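Side-chain contacts in toxin protein (Yersinia entomophaga, PDB 6AQK), which probably acts as an ADP-ribosyltransferase toxin, transferring ADP-ribose from NAD+ to a target in the host cell: residues 114-119 against 133-138; 108-113 against 161-166; 30-35 against 67-72; 82-87 against 142-147; 153-158 against 182-187. One frame throughout, in Å; residues are numbered along the deposited sequence.

Along the chain, contact 3 closes before the others open, the loop of contact 4 encloses contact 1, and contact 5 comes last, its segments alternating with those of contact 2. Contacts 3 and 4, centres 14 Å apart, belong to the helices of the N-terminal part and their seam with the β core. Contacts 1 and 2, centres 10 Å apart, touch and share the five-stranded mixed sheet. Contacts 4 and 5, centres 17 Å apart, meet in the small sheet of strands 145-148 and 184-187. The two sheets suit the split β core of ADP-ribosyltransferases, in which the NAD+ cleft probably lies between them, with the helices packed alongside.

Contact 1 (114-119 against 133-138). With PT (platinum (II) ion), chain C.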
# COMPACT_ATOMS: atom_id res chain seq x y z
N TYR A 114 5.70 9.17 3.14
CA TYR A 114 5.14 10.13 2.19
C TYR A 114 5.25 11.51 2.82
O TYR A 114 4.49 11.87 3.73
CB TYR A 114 3.67 9.81 1.92
CG TYR A 114 3.42 8.43 1.33
CD1 TYR A 114 3.91 8.07 0.06
CD2 TYR A 114 2.64 7.51 2.00
CE1 TYR A 114 3.61 6.85 -0.48
CE2 TYR A 114 2.39 6.26 1.47
CZ TYR A 114 2.90 5.93 0.23
OH TYR A 114 2.57 4.66 -0.24
N SER A 115 6.26 12.26 2.40
CA SER A 115 6.58 13.57 3.05
C SER A 115 5.46 14.61 2.87
O SER A 115 5.22 15.47 3.74
CB SER A 115 7.92 14.11 2.51
OG SER A 115 7.88 14.39 1.14
N TRP A 116 4.77 14.51 1.74
CA TRP A 116 3.59 15.36 1.43
C TRP A 116 2.44 15.09 2.39
O TRP A 116 1.74 16.03 2.80
CB TRP A 116 3.13 15.18 -0.01
CG TRP A 116 3.11 13.72 -0.54
CD1 TRP A 116 4.14 13.06 -1.14
CD2 TRP A 116 2.01 12.78 -0.49
NE1 TRP A 116 3.75 11.76 -1.48
CE2 TRP A 116 2.44 11.59 -1.08
CE3 TRP A 116 0.69 12.85 -0.01
CZ2 TRP A 116 1.62 10.48 -1.19
CZ3 TRP A 116 -0.10 11.77 -0.11
CH2 TRP A 116 0.34 10.59 -0.70
N LEU A 117 2.30 13.83 2.80
CA LEU A 117 1.29 13.48 3.76
C LEU A 117 1.66 13.98 5.16
O LEU A 117 0.83 14.63 5.84
CB LEU A 117 1.06 11.97 3.73
CG LEU A 117 0.00 11.44 4.69
CD1 LEU A 117 -1.35 12.05 4.34
CD2 LEU A 117 0.01 9.89 4.66
N ALA A 118 2.90 13.76 5.55
CA ALA A 118 3.42 14.22 6.85
C ALA A 118 3.17 15.75 7.02
O ALA A 118 2.66 16.22 8.04
CB ALA A 118 4.91 13.90 6.99
N GLU A 119 3.50 16.48 5.99
CA GLU A 119 3.32 17.94 5.94
C GLU A 119 1.88 18.34 6.14
O GLU A 119 1.57 19.22 6.99
CB GLU A 119 3.83 18.47 4.60
CG GLU A 119 3.62 19.97 4.33
CD GLU A 119 4.68 20.84 4.98
OE1 GLU A 119 5.46 21.48 4.24
OE2 GLU A 119 4.75 20.85 6.23
N LYS A 133 -6.61 20.00 0.21
CA LYS A 133 -5.49 20.51 -0.50
C LYS A 133 -5.45 19.73 -1.80
O LYS A 133 -5.33 18.51 -1.81
CB LYS A 133 -4.22 20.35 0.30
CG LYS A 133 -2.97 20.79 -0.45
CD LYS A 133 -1.69 20.49 0.31
CE LYS A 133 -0.52 21.10 -0.46
NZ LYS A 133 0.73 20.97 0.34
N SER A 134 -5.62 20.44 -2.91
CA SER A 134 -5.53 19.87 -4.19
C SER A 134 -4.12 19.52 -4.55
O SER A 134 -3.20 20.26 -4.23
CB SER A 134 -6.08 20.86 -5.20
OG SER A 134 -6.13 20.24 -6.45
N MET A 135 -3.93 18.40 -5.26
CA MET A 135 -2.56 17.95 -5.65
C MET A 135 -2.52 17.47 -7.08
O MET A 135 -3.54 17.15 -7.69
CB MET A 135 -2.12 16.77 -4.75
CG MET A 135 -2.25 17.05 -3.25
SD MET A 135 -0.80 17.74 -2.46
CE MET A 135 -0.01 16.08 -2.29
N ASP A 136 -1.32 17.26 -7.60
CA ASP A 136 -1.23 16.61 -8.86
C ASP A 136 0.01 15.77 -8.95
O ASP A 136 0.75 15.83 -9.94
CB ASP A 136 -1.23 17.68 -9.95
CG ASP A 136 -1.69 17.14 -11.22
OD1 ASP A 136 -2.91 16.87 -11.31
OD2 ASP A 136 -0.87 16.91 -12.12
N LEU A 137 0.19 14.90 -7.97
CA LEU A 137 1.50 14.33 -7.76
C LEU A 137 1.45 12.87 -8.24
O LEU A 137 0.62 12.07 -7.79
CB LEU A 137 1.87 14.49 -6.28
CG LEU A 137 3.16 13.83 -5.80
CD1 LEU A 137 4.33 14.54 -6.41
CD2 LEU A 137 3.28 13.75 -4.28
N GLU A 138 2.36 12.51 -9.16
CA GLU A 138 2.49 11.14 -9.60
C GLU A 138 3.56 10.44 -8.77
O GLU A 138 4.66 10.97 -8.55
CB GLU A 138 2.77 11.05 -11.10
CG GLU A 138 2.99 9.61 -11.58
CD GLU A 138 3.02 9.44 -13.08
OE1 GLU A 138 2.26 10.13 -13.78
OE2 GLU A 138 3.80 8.57 -13.55
PT PT C . 1.00 18.14 -3.39
O HOH W 1 1.29 18.39 1.53
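A single water joins Trp-116 to Lys-133, lying 2.7 Å from the backbone O of Trp-116, to which it donates, and 2.9 Å from Lys-133 NZ, from which it accepts. Lysine suits the task because its chain, anti at every torsion, can carry the ammonium group from the strand to the side of the helix. Glu-119 OE1 remains 6.2 Å from the same NZ, and the opposite charges may attract weakly across this distance.

The rest of the contact is apolar. Leu-137 lays its CD2 methyl over the pyrrole half of the Trp-116 indole, 3.5 Å from the centroid of the five-membered ring and 21° off its normal, a CH-pi contact. On the opposite face, CB of Tyr-114 lies 3.6 Å above the indole plane, and the flat ring is clasped from both sides. With CG between the backbone N and the carbonyl carbon (chi1 43°), the indole stands where Leu-137 can cover one face. Met-135 bends at chi2 and chi3 and brings CE to 4.0 Å from Trp-116 CB, while its soft thioether sulfur SD binds a platinum ion at 2.1 Å. This ion, probably introduced for crystallography, has another ligand outside the segments and lies doubtfully close to CE.

Strand 131-140 is an outermost strand of the mixed sheet, and Lys-133, Met-135 and Leu-137 alternate on the side that meets helix 115-124. Trp-116 extends beyond this strand to Ile-195 and Leu-198 of the adjacent strand 192-200, so the helix is seated across two strands.

Contact 2 (108-113 against 161-166); sequences PVISNS and IMWHFD
Ile-110 reaches from a 3-10 turn to Ile-161 and Trp-163 on a β strand, and its longer branch makes the contact. From CB, which is directed at the strand, CG1 leaves between the backbone N and the carbonyl carbon (chi1 71°) and comes within 3.8 Å of Ile-161 CD1, where the two side chains meet tip to tip. One bond further, CD1 of Ile-110 slides past the indole of Trp-163, 3.9 Å from its CZ2 and about equally far from NE1, while approaching Ile-161 CG2 at 4.2 Å. Isoleucine does well here because two successive carbons of its longer branch serve different partners, CG1 meeting Ile-161 and CD1 the broad ring.

The indole N-H beside that methyl has its own partner: NE1 of Trp-163 is hydrogen-bonded to Asp-106 OD2, which helps fix the ring's rotation. Ile-161 CD1 also lies 3.9 Å from Pro-108 CA, so one methyl is wedged between the start of the turn and its middle. Proline, with its restricted phi, fits the first position of this tight turn. Its O is gripped twice by Ser-111, through N at 3.0 Å and through OG at 2.6 Å. The hydroxyl lies almost in line with the carbonyl bond (167°).

Leu-117 of helix 115-124 closes over both isoleucines. The 3-10 segment thus follows edge strand 101-106 and packs on its antiparallel neighbour 161-167, within the mixed sheet of what is probably the split β core of an ADP-ribosyltransferase.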
# COMPACT_ATOMS: atom_id res chain seq x y z
N PRO A 108 -1.15 5.99 10.93
CA PRO A 108 -0.31 7.17 10.70
C PRO A 108 1.15 6.83 10.40
O PRO A 108 1.85 7.69 9.97
CB PRO A 108 -0.46 7.96 12.02
CG PRO A 108 -1.85 7.65 12.42
CD PRO A 108 -2.02 6.19 12.11
N VAL A 109 1.57 5.57 10.58
CA VAL A 109 2.96 5.14 10.21
C VAL A 109 3.33 5.56 8.78
O VAL A 109 4.52 5.75 8.48
CB VAL A 109 3.15 3.60 10.29
CG1 VAL A 109 4.55 3.17 9.86
CG2 VAL A 109 2.95 3.13 11.70
N ILE A 110 2.36 5.60 7.86
CA ILE A 110 2.67 5.89 6.47
C ILE A 110 3.11 7.33 6.21
O ILE A 110 3.69 7.61 5.18
CB ILE A 110 1.51 5.44 5.48
CG1 ILE A 110 0.28 6.33 5.61
CG2 ILE A 110 1.22 3.93 5.60
CD1 ILE A 110 -0.64 6.21 4.43
N SER A 111 2.84 8.25 7.15
CA SER A 111 3.38 9.60 7.06
C SER A 111 4.92 9.55 6.97
O SER A 111 5.53 10.33 6.26
CB SER A 111 2.82 10.48 8.21
OG SER A 111 3.16 9.91 9.46
N ASN A 112 5.53 8.53 7.56
CA ASN A 112 6.98 8.36 7.46
C ASN A 112 7.45 8.02 6.02
O ASN A 112 8.60 8.20 5.71
CB ASN A 112 7.47 7.29 8.52
CG ASN A 112 6.97 7.59 9.97
OD1 ASN A 112 6.62 8.73 10.29
ND2 ASN A 112 6.93 6.55 10.85
N SER A 113 6.59 7.51 5.13
CA SER A 113 6.94 7.18 3.77
C SER A 113 6.57 8.25 2.78
O SER A 113 7.00 8.17 1.66
CB SER A 113 6.21 5.92 3.27
OG SER A 113 6.56 4.79 3.99
N ILE A 161 -6.15 6.93 8.36
CA ILE A 161 -6.02 7.44 7.00
C ILE A 161 -6.78 6.48 6.09
O ILE A 161 -6.66 5.26 6.19
CB ILE A 161 -4.53 7.51 6.58
CG1 ILE A 161 -3.81 8.46 7.55
CG2 ILE A 161 -4.37 7.97 5.13
CD1 ILE A 161 -2.32 8.37 7.55
N MET A 162 -7.57 7.03 5.18
CA MET A 162 -8.20 6.22 4.17
C MET A 162 -7.84 6.76 2.79
O MET A 162 -7.95 7.96 2.54
CB MET A 162 -9.72 6.17 4.29
CG MET A 162 -10.37 5.16 3.35
SD MET A 162 -12.21 5.25 3.23
CE MET A 162 -12.29 6.56 2.05
N TRP A 163 -7.45 5.88 1.89
CA TRP A 163 -7.33 6.24 0.51
C TRP A 163 -8.61 5.91 -0.25
O TRP A 163 -9.23 4.88 -0.03
CB TRP A 163 -6.22 5.42 -0.15
CG TRP A 163 -4.87 5.36 0.48
CD1 TRP A 163 -4.52 4.72 1.63
CD2 TRP A 163 -3.61 5.90 -0.07
NE1 TRP A 163 -3.16 4.81 1.85
CE2 TRP A 163 -2.58 5.52 0.82
CE3 TRP A 163 -3.28 6.65 -1.20
CZ2 TRP A 163 -1.25 5.83 0.59
CZ3 TRP A 163 -1.95 6.94 -1.43
CH2 TRP A 163 -0.95 6.56 -0.51
N HIS A 164 -8.97 6.77 -1.18
CA HIS A 164 -10.09 6.54 -2.06
C HIS A 164 -9.52 6.59 -3.45
O HIS A 164 -9.14 7.65 -3.95
CB HIS A 164 -11.15 7.62 -1.88
CG HIS A 164 -12.34 7.43 -2.76
ND1 HIS A 164 -13.32 8.37 -2.88
CD2 HIS A 164 -12.68 6.40 -3.58
CE1 HIS A 164 -14.25 7.93 -3.72
NE2 HIS A 164 -13.89 6.73 -4.15
N PHE A 165 -9.46 5.40 -4.05
CA PHE A 165 -8.88 5.18 -5.37
C PHE A 165 -9.93 5.18 -6.45
O PHE A 165 -10.93 4.48 -6.37
CB PHE A 165 -8.17 3.87 -5.38
CG PHE A 165 -6.91 3.89 -4.53
CD1 PHE A 165 -5.86 4.76 -4.81
CD2 PHE A 165 -6.77 3.02 -3.48
CE1 PHE A 165 -4.74 4.81 -4.01
CE2 PHE A 165 -5.68 3.09 -2.67
CZ PHE A 165 -4.66 3.93 -2.95
N ASP A 166 -9.69 6.03 -7.43
CA ASP A 166 -10.40 6.00 -8.72
C ASP A 166 -9.58 5.15 -9.70
O ASP A 166 -8.44 5.49 -10.02
CB ASP A 166 -10.56 7.46 -9.20
CG ASP A 166 -11.19 7.58 -10.56
OD1 ASP A 166 -11.79 6.60 -11.04
OD2 ASP A 166 -11.09 8.69 -11.14

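Contact 3 (30-35 against 67-72)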
# COMPACT_ATOMS: atom_id res chain seq x y z
N TYR A 30 8.32 -9.96 3.23
CA TYR A 30 8.09 -9.18 1.96
C TYR A 30 7.94 -7.70 2.24
O TYR A 30 8.53 -6.83 1.53
CB TYR A 30 6.83 -9.73 1.20
CG TYR A 30 7.20 -11.03 0.53
CD1 TYR A 30 7.19 -12.22 1.26
CD2 TYR A 30 7.66 -11.05 -0.78
CE1 TYR A 30 7.63 -13.40 0.70
CE2 TYR A 30 8.11 -12.24 -1.35
CZ TYR A 30 8.10 -13.41 -0.59
OH TYR A 30 8.50 -14.58 -1.09
N SER A 31 7.15 -7.40 3.27
CA SER A 31 6.95 -6.03 3.69
C SER A 31 8.29 -5.37 4.11
O SER A 31 8.63 -4.29 3.67
CB SER A 31 5.95 -5.96 4.84
OG SER A 31 5.70 -4.59 5.08
N SER A 32 9.05 -6.06 4.95
CA SER A 32 10.30 -5.54 5.41
C SER A 32 11.37 -5.39 4.29
O SER A 32 12.20 -4.43 4.32
CB SER A 32 10.79 -6.36 6.63
OG SER A 32 11.14 -7.68 6.26
N PHE A 33 11.33 -6.28 3.30
CA PHE A 33 12.19 -6.20 2.15
C PHE A 33 11.85 -4.88 1.34
O PHE A 33 12.78 -4.12 0.96
CB PHE A 33 11.96 -7.38 1.24
CG PHE A 33 12.92 -7.53 0.08
CD1 PHE A 33 12.72 -6.85 -1.16
CD2 PHE A 33 13.95 -8.44 0.14
CE1 PHE A 33 13.61 -7.00 -2.22
CE2 PHE A 33 14.80 -8.62 -0.93
CZ PHE A 33 14.64 -7.89 -2.11
N THR A 34 10.58 -4.58 1.13
CA THR A 34 10.25 -3.44 0.31
C THR A 34 10.48 -2.16 1.11
O THR A 34 10.84 -1.12 0.51
CB THR A 34 8.85 -3.51 -0.35
OG1 THR A 34 7.79 -3.58 0.63
CG2 THR A 34 8.76 -4.70 -1.30
N ILE A 35 10.31 -2.23 2.42
CA ILE A 35 10.72 -1.12 3.27
C ILE A 35 12.21 -0.89 3.13
O ILE A 35 12.65 0.28 2.98
CB ILE A 35 10.28 -1.31 4.69
CG1 ILE A 35 8.72 -1.18 4.74
CG2 ILE A 35 10.94 -0.31 5.61
CD1 ILE A 35 8.16 -1.56 6.06
N PRO A 67 3.95 -10.40 13.13
CA PRO A 67 5.02 -11.11 13.84
C PRO A 67 6.40 -10.84 13.23
O PRO A 67 6.50 -10.31 12.09
CB PRO A 67 4.65 -12.61 13.65
CG PRO A 67 3.83 -12.64 12.40
CD PRO A 67 3.08 -11.32 12.37
N ALA A 68 7.44 -11.17 14.02
CA ALA A 68 8.84 -10.83 13.67
C ALA A 68 9.35 -11.70 12.54
O ALA A 68 9.26 -12.92 12.61
CB ALA A 68 9.76 -10.94 14.89
N ALA A 69 9.94 -11.07 11.52
CA ALA A 69 10.71 -11.73 10.46
C ALA A 69 12.16 -11.91 10.88
O ALA A 69 13.01 -11.06 10.61
CB ALA A 69 10.66 -10.91 9.21
N ARG A 70 12.44 -13.05 11.50
CA ARG A 70 13.75 -13.35 12.06
C ARG A 70 14.68 -14.18 11.18
O ARG A 70 15.87 -14.11 11.36
CB ARG A 70 13.61 -13.99 13.44
N ASP A 71 14.18 -14.96 10.22
CA ASP A 71 15.11 -15.84 9.45
C ASP A 71 15.68 -15.14 8.21
O ASP A 71 15.50 -15.61 7.10
CB ASP A 71 14.42 -17.17 9.07
N ILE A 72 16.32 -13.97 8.40
CA ILE A 72 16.76 -13.18 7.26
C ILE A 72 18.24 -13.51 6.99
O ILE A 72 19.05 -13.48 7.91
CB ILE A 72 16.45 -11.67 7.45
CG1 ILE A 72 15.00 -11.39 7.09
CG2 ILE A 72 17.37 -10.81 6.58
CD1 ILE A 72 14.52 -10.03 7.48
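Ala-69 turns its methyl toward Ser-32 of helix 27-39, bringing CB to 4.4 Å from Ser-32 OG. Alanine is small enough for the loop to pass close to the helix, where the two CA atoms are 8.0 Å apart, and it also lies on Pro-28 and Tyr-29 in the preceding turn. A backbone bond to Gly-62 ties Ala-69 to helix 51-63 as well.

The chain then swings outward at Arg-70 and Asp-71, whose side chains are modelled only to CB. Asp-71 is the centre of an inverse gamma turn, closed by a weak bond from Ile-72 N to Arg-70 O, and its own N bonds to Tyr-29 OH. This tight reversal returns the loop to the helix at Ile-72. There the longer branch is extended (chi2 169°) and sets CD1 at 4.3 Å from Ser-32 OG, while the residue also rests on Trp-58 and Ala-59.

Both methyls therefore face an oxygen. The hydroxyl of Ser-32 is already engaged with its own helix: OG, placed between the backbone N and the carbonyl carbon (chi1 69°), shares its single hydrogen between Pro-28 O and Tyr-29 O, or alternates between them, and Trp-58 NE1 adds a weak bond. Serine is thus compact and polar yet satisfied within the protein, which probably makes the apolar neighbours tolerable. What joins loop and helix directly here is loose van der Waals contact.

Contact 4 (82-87 against 142-147); sequences KTLGKI and PLIMST
Ile-144 rests its CD1 methyl against both Leu-84 and Ile-87, which are three residues apart on the same side of the helix. The tighter touch is with Leu-84, whose CD2 lies 3.8 Å from Ile-144 CD1; CD1 of Ile-87 reaches the same methyl at 4.2 Å. An extended outer torsion (chi2 169°) lets Ile-144 span the space from the loop just before the strand to the helix, where the CA atoms of Leu-84 and Ile-144 are still 9.5 Å apart. All three side chains are buried and purely aliphatic, as suits a junction sealed by dispersion and the exclusion of water. Gln-22 of helix 19-23 and Phe-33 of helix 27-39 help to enclose it.

The other side of helix 74-90 is different. Lys-86 is exposed, and Lys-82 is only partly covered, its chain not modelled beyond CG. Charged, flexible residues belong on such a solvent-facing side.

The contact thus joins helix 74-90 to the residue leading into strand 145-148, which pairs antiparallel with 184-187. On that strand Ser-146, whose O bonds to Arg-104 NH1, and Thr-147 may correspond to the first two residues of the Ser-Thr-Ser motif of R-S-E ADP-ribosyltransferases.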
# COMPACT_ATOMS: atom_id res chain seq x y z
N LYS A 82 13.44 -13.35 -6.10
CA LYS A 82 12.87 -14.12 -7.18
C LYS A 82 11.33 -14.09 -7.15
O LYS A 82 10.70 -13.99 -8.19
CB LYS A 82 13.37 -15.57 -7.11
CG LYS A 82 14.88 -15.67 -7.29
N THR A 83 10.74 -14.12 -5.95
CA THR A 83 9.29 -14.18 -5.83
C THR A 83 8.72 -12.86 -6.36
O THR A 83 7.76 -12.90 -7.09
CB THR A 83 8.85 -14.46 -4.40
OG1 THR A 83 9.20 -15.81 -4.07
CG2 THR A 83 7.40 -14.44 -4.24
N LEU A 84 9.37 -11.74 -6.00
CA LEU A 84 8.95 -10.40 -6.49
C LEU A 84 8.97 -10.37 -8.01
O LEU A 84 8.02 -9.94 -8.63
CB LEU A 84 9.74 -9.27 -5.87
CG LEU A 84 9.53 -9.03 -4.39
CD1 LEU A 84 10.57 -8.07 -3.85
CD2 LEU A 84 8.11 -8.52 -4.06
N GLY A 85 10.05 -10.92 -8.59
CA GLY A 85 10.22 -11.16 -10.01
C GLY A 85 9.11 -11.95 -10.64
O GLY A 85 8.49 -11.51 -11.65
N LYS A 86 8.78 -13.10 -10.02
CA LYS A 86 7.67 -13.91 -10.48
C LYS A 86 6.36 -13.24 -10.43
O LYS A 86 5.58 -13.42 -11.37
CB LYS A 86 7.57 -15.27 -9.76
CG LYS A 86 8.82 -16.11 -9.97
CD LYS A 86 8.48 -17.59 -10.15
CE LYS A 86 7.85 -18.19 -8.92
NZ LYS A 86 8.78 -18.06 -7.75
N ILE A 87 6.10 -12.46 -9.36
CA ILE A 87 4.83 -11.76 -9.25
C ILE A 87 4.64 -10.82 -10.47
O ILE A 87 3.58 -10.76 -11.04
CB ILE A 87 4.73 -11.02 -7.88
CG1 ILE A 87 4.57 -12.05 -6.77
CG2 ILE A 87 3.61 -10.05 -7.85
CD1 ILE A 87 4.74 -11.50 -5.37
N PRO A 142 5.55 2.27 -3.31
CA PRO A 142 6.70 1.54 -2.83
C PRO A 142 6.36 0.26 -2.15
O PRO A 142 7.24 -0.32 -1.44
CB PRO A 142 7.33 2.53 -1.82
CG PRO A 142 6.15 3.18 -1.21
CD PRO A 142 5.14 3.33 -2.36
N LEU A 143 5.12 -0.20 -2.26
CA LEU A 143 4.71 -1.55 -1.80
C LEU A 143 3.80 -2.20 -2.81
O LEU A 143 3.21 -1.55 -3.74
CB LEU A 143 4.02 -1.50 -0.43
CG LEU A 143 2.64 -0.81 -0.42
CD1 LEU A 143 1.80 -1.16 0.78
CD2 LEU A 143 2.82 0.73 -0.52
N ILE A 144 3.59 -3.51 -2.61
CA ILE A 144 2.47 -4.21 -3.19
C ILE A 144 1.24 -3.85 -2.33
O ILE A 144 1.14 -4.22 -1.15
CB ILE A 144 2.72 -5.77 -3.18
CG1 ILE A 144 3.88 -6.09 -4.12
CG2 ILE A 144 1.42 -6.55 -3.48
CD1 ILE A 144 4.43 -7.52 -4.05
N MET A 145 0.31 -3.15 -2.89
CA MET A 145 -0.70 -2.53 -2.09
C MET A 145 -2.06 -3.22 -2.24
O MET A 145 -2.62 -3.26 -3.34
CB MET A 145 -0.85 -1.03 -2.58
CG MET A 145 -1.83 -0.27 -1.73
SD MET A 145 -2.10 1.40 -2.34
CE MET A 145 -0.84 2.17 -1.42
N SER A 146 -2.65 -3.63 -1.10
CA SER A 146 -3.97 -4.19 -1.06
C SER A 146 -4.97 -3.11 -0.84
O SER A 146 -4.65 -2.10 -0.21
CB SER A 146 -4.10 -5.20 0.07
OG SER A 146 -3.85 -4.57 1.34
N THR A 147 -6.14 -3.30 -1.41
CA THR A 147 -7.20 -2.34 -1.32
C THR A 147 -8.50 -3.15 -1.20
O THR A 147 -8.50 -4.33 -1.47
CB THR A 147 -7.22 -1.37 -2.55
OG1 THR A 147 -7.75 -2.02 -3.73
CG2 THR A 147 -5.81 -0.74 -2.83

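Contact 5 (153-158 against 182-187)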
# COMPACT_ATOMS: atom_id res chain seq x y z
N MET A 153 -15.34 -2.57 5.21
CA MET A 153 -14.54 -3.67 5.80
C MET A 153 -13.81 -3.25 7.10
O MET A 153 -13.27 -2.13 7.20
CB MET A 153 -13.50 -4.14 4.78
CG MET A 153 -14.08 -4.88 3.59
SD MET A 153 -15.21 -6.27 3.98
CE MET A 153 -14.06 -7.68 3.80
N GLY A 154 -13.76 -4.13 8.10
CA GLY A 154 -13.35 -3.68 9.43
C GLY A 154 -11.88 -3.26 9.48
O GLY A 154 -11.47 -2.52 10.36
N TYR A 155 -11.10 -3.77 8.55
CA TYR A 155 -9.70 -3.44 8.47
C TYR A 155 -9.49 -2.07 7.76
O TYR A 155 -8.44 -1.51 7.82
CB TYR A 155 -8.94 -4.58 7.80
CG TYR A 155 -9.35 -4.94 6.39
CD1 TYR A 155 -8.83 -4.25 5.29
CD2 TYR A 155 -10.25 -6.01 6.13
CE1 TYR A 155 -9.18 -4.60 3.98
CE2 TYR A 155 -10.62 -6.36 4.83
CZ TYR A 155 -10.09 -5.66 3.75
OH TYR A 155 -10.43 -6.00 2.45
N VAL A 156 -10.50 -1.55 7.09
CA VAL A 156 -10.41 -0.20 6.56
C VAL A 156 -11.02 0.84 7.51
O VAL A 156 -10.47 1.94 7.73
CB VAL A 156 -11.15 -0.14 5.23
CG1 VAL A 156 -11.19 1.28 4.72
CG2 VAL A 156 -10.49 -1.07 4.22
N SER A 157 -12.22 0.53 8.01
CA SER A 157 -13.08 1.56 8.61
C SER A 157 -12.57 2.21 9.89
O SER A 157 -12.97 3.35 10.18
CB SER A 157 -14.52 1.00 8.87
OG SER A 157 -14.38 0.02 9.88
N GLY A 158 -11.71 1.53 10.64
CA GLY A 158 -11.18 2.10 11.84
C GLY A 158 -9.83 2.79 11.72
O GLY A 158 -9.35 3.26 12.71
N GLU A 182 -12.71 -12.20 -0.50
CA GLU A 182 -13.23 -11.29 0.51
C GLU A 182 -13.21 -9.82 0.05
O GLU A 182 -13.39 -8.97 0.88
CB GLU A 182 -12.49 -11.50 1.82
CG GLU A 182 -12.07 -12.95 1.99
CD GLU A 182 -12.09 -13.38 3.42
OE1 GLU A 182 -11.34 -12.78 4.21
OE2 GLU A 182 -12.85 -14.31 3.74
N GLY A 183 -13.07 -9.55 -1.29
CA GLY A 183 -13.15 -8.25 -1.90
C GLY A 183 -11.82 -7.48 -2.05
O GLY A 183 -11.81 -6.31 -2.35
N GLU A 184 -10.70 -8.15 -1.83
CA GLU A 184 -9.41 -7.43 -1.86
C GLU A 184 -8.99 -7.29 -3.31
O GLU A 184 -9.05 -8.28 -4.08
CB GLU A 184 -8.40 -8.16 -1.02
CG GLU A 184 -7.02 -7.53 -1.00
CD GLU A 184 -6.19 -8.01 0.22
OE1 GLU A 184 -5.23 -8.80 0.07
OE2 GLU A 184 -6.50 -7.58 1.32
N VAL A 185 -8.56 -6.07 -3.70
CA VAL A 185 -7.97 -5.80 -5.00
C VAL A 185 -6.53 -5.36 -4.77
O VAL A 185 -6.31 -4.40 -4.06
CB VAL A 185 -8.76 -4.68 -5.73
CG1 VAL A 185 -8.05 -4.25 -6.99
CG2 VAL A 185 -10.21 -5.07 -5.96
N THR A 186 -5.58 -6.01 -5.40
CA THR A 186 -4.19 -5.70 -5.20
C THR A 186 -3.48 -5.03 -6.36
O THR A 186 -3.78 -5.31 -7.57
CB THR A 186 -3.48 -7.04 -4.89
OG1 THR A 186 -4.26 -7.76 -3.92
CG2 THR A 186 -2.03 -6.85 -4.34
N PHE A 187 -2.49 -4.19 -6.03
CA PHE A 187 -1.76 -3.42 -7.02
C PHE A 187 -0.34 -3.79 -6.91
O PHE A 187 0.12 -4.18 -5.83
CB PHE A 187 -1.98 -1.94 -6.85
CG PHE A 187 -3.37 -1.52 -7.18
CD1 PHE A 187 -4.41 -1.73 -6.27
CD2 PHE A 187 -3.68 -1.07 -8.45
CE1 PHE A 187 -5.70 -1.34 -6.58
CE2 PHE A 187 -4.96 -0.66 -8.76
CZ PHE A 187 -5.98 -0.83 -7.84
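Met-153 touches the backbone carbonyl of Glu-182 with its terminal methyl, CE lying 3.3 Å from Glu-182 O. To get there the thioether chain is bent at chi2 and chi3 (-51° and -99°), so the methyl curls to the loop. The flexible, unbranched chain makes methionine apt for such a turn, and a platinum ion about 3 Å from this partly exposed side chain is consistent with its being accessible to soaked metal.

Tyr-155 lies next to Met-153, with CB of Met-153 set 3.6 Å above one face of the phenol ring, offset to its rim. The ring reaches across the gap, and its OH is the atom nearest the other segment. That OH is 4.5 Å from Glu-182 O and 4.4 Å from Glu-184 OE2, too far for direct bonding, so the phenol approaches two acceptors without touching either. A tyrosine combines a flat body that can be covered by methionine with a polar tip suited to a partly exposed position.

The run Glu-182, Gly-183, Glu-184 matches the E-x-E motif of R-S-E ADP-ribosyltransferases, and the helical turn at 154-157 would then border the probable active-site cleft. Gly-183 between the two glutamates has a positive phi of 91°, a conformation that glycine adopts readily, while Glu-184 begins the strand that pairs with 145-148.

The turn itself is pinned by Met-153 O, which accepts from Val-156 N at 2.8 Å and from Ser-157 N at 3.0 Å. Tyr-155 of this turn also packs on Ala-148. On strand 184-187, Glu-184 leans on Ser-146 of the partner strand.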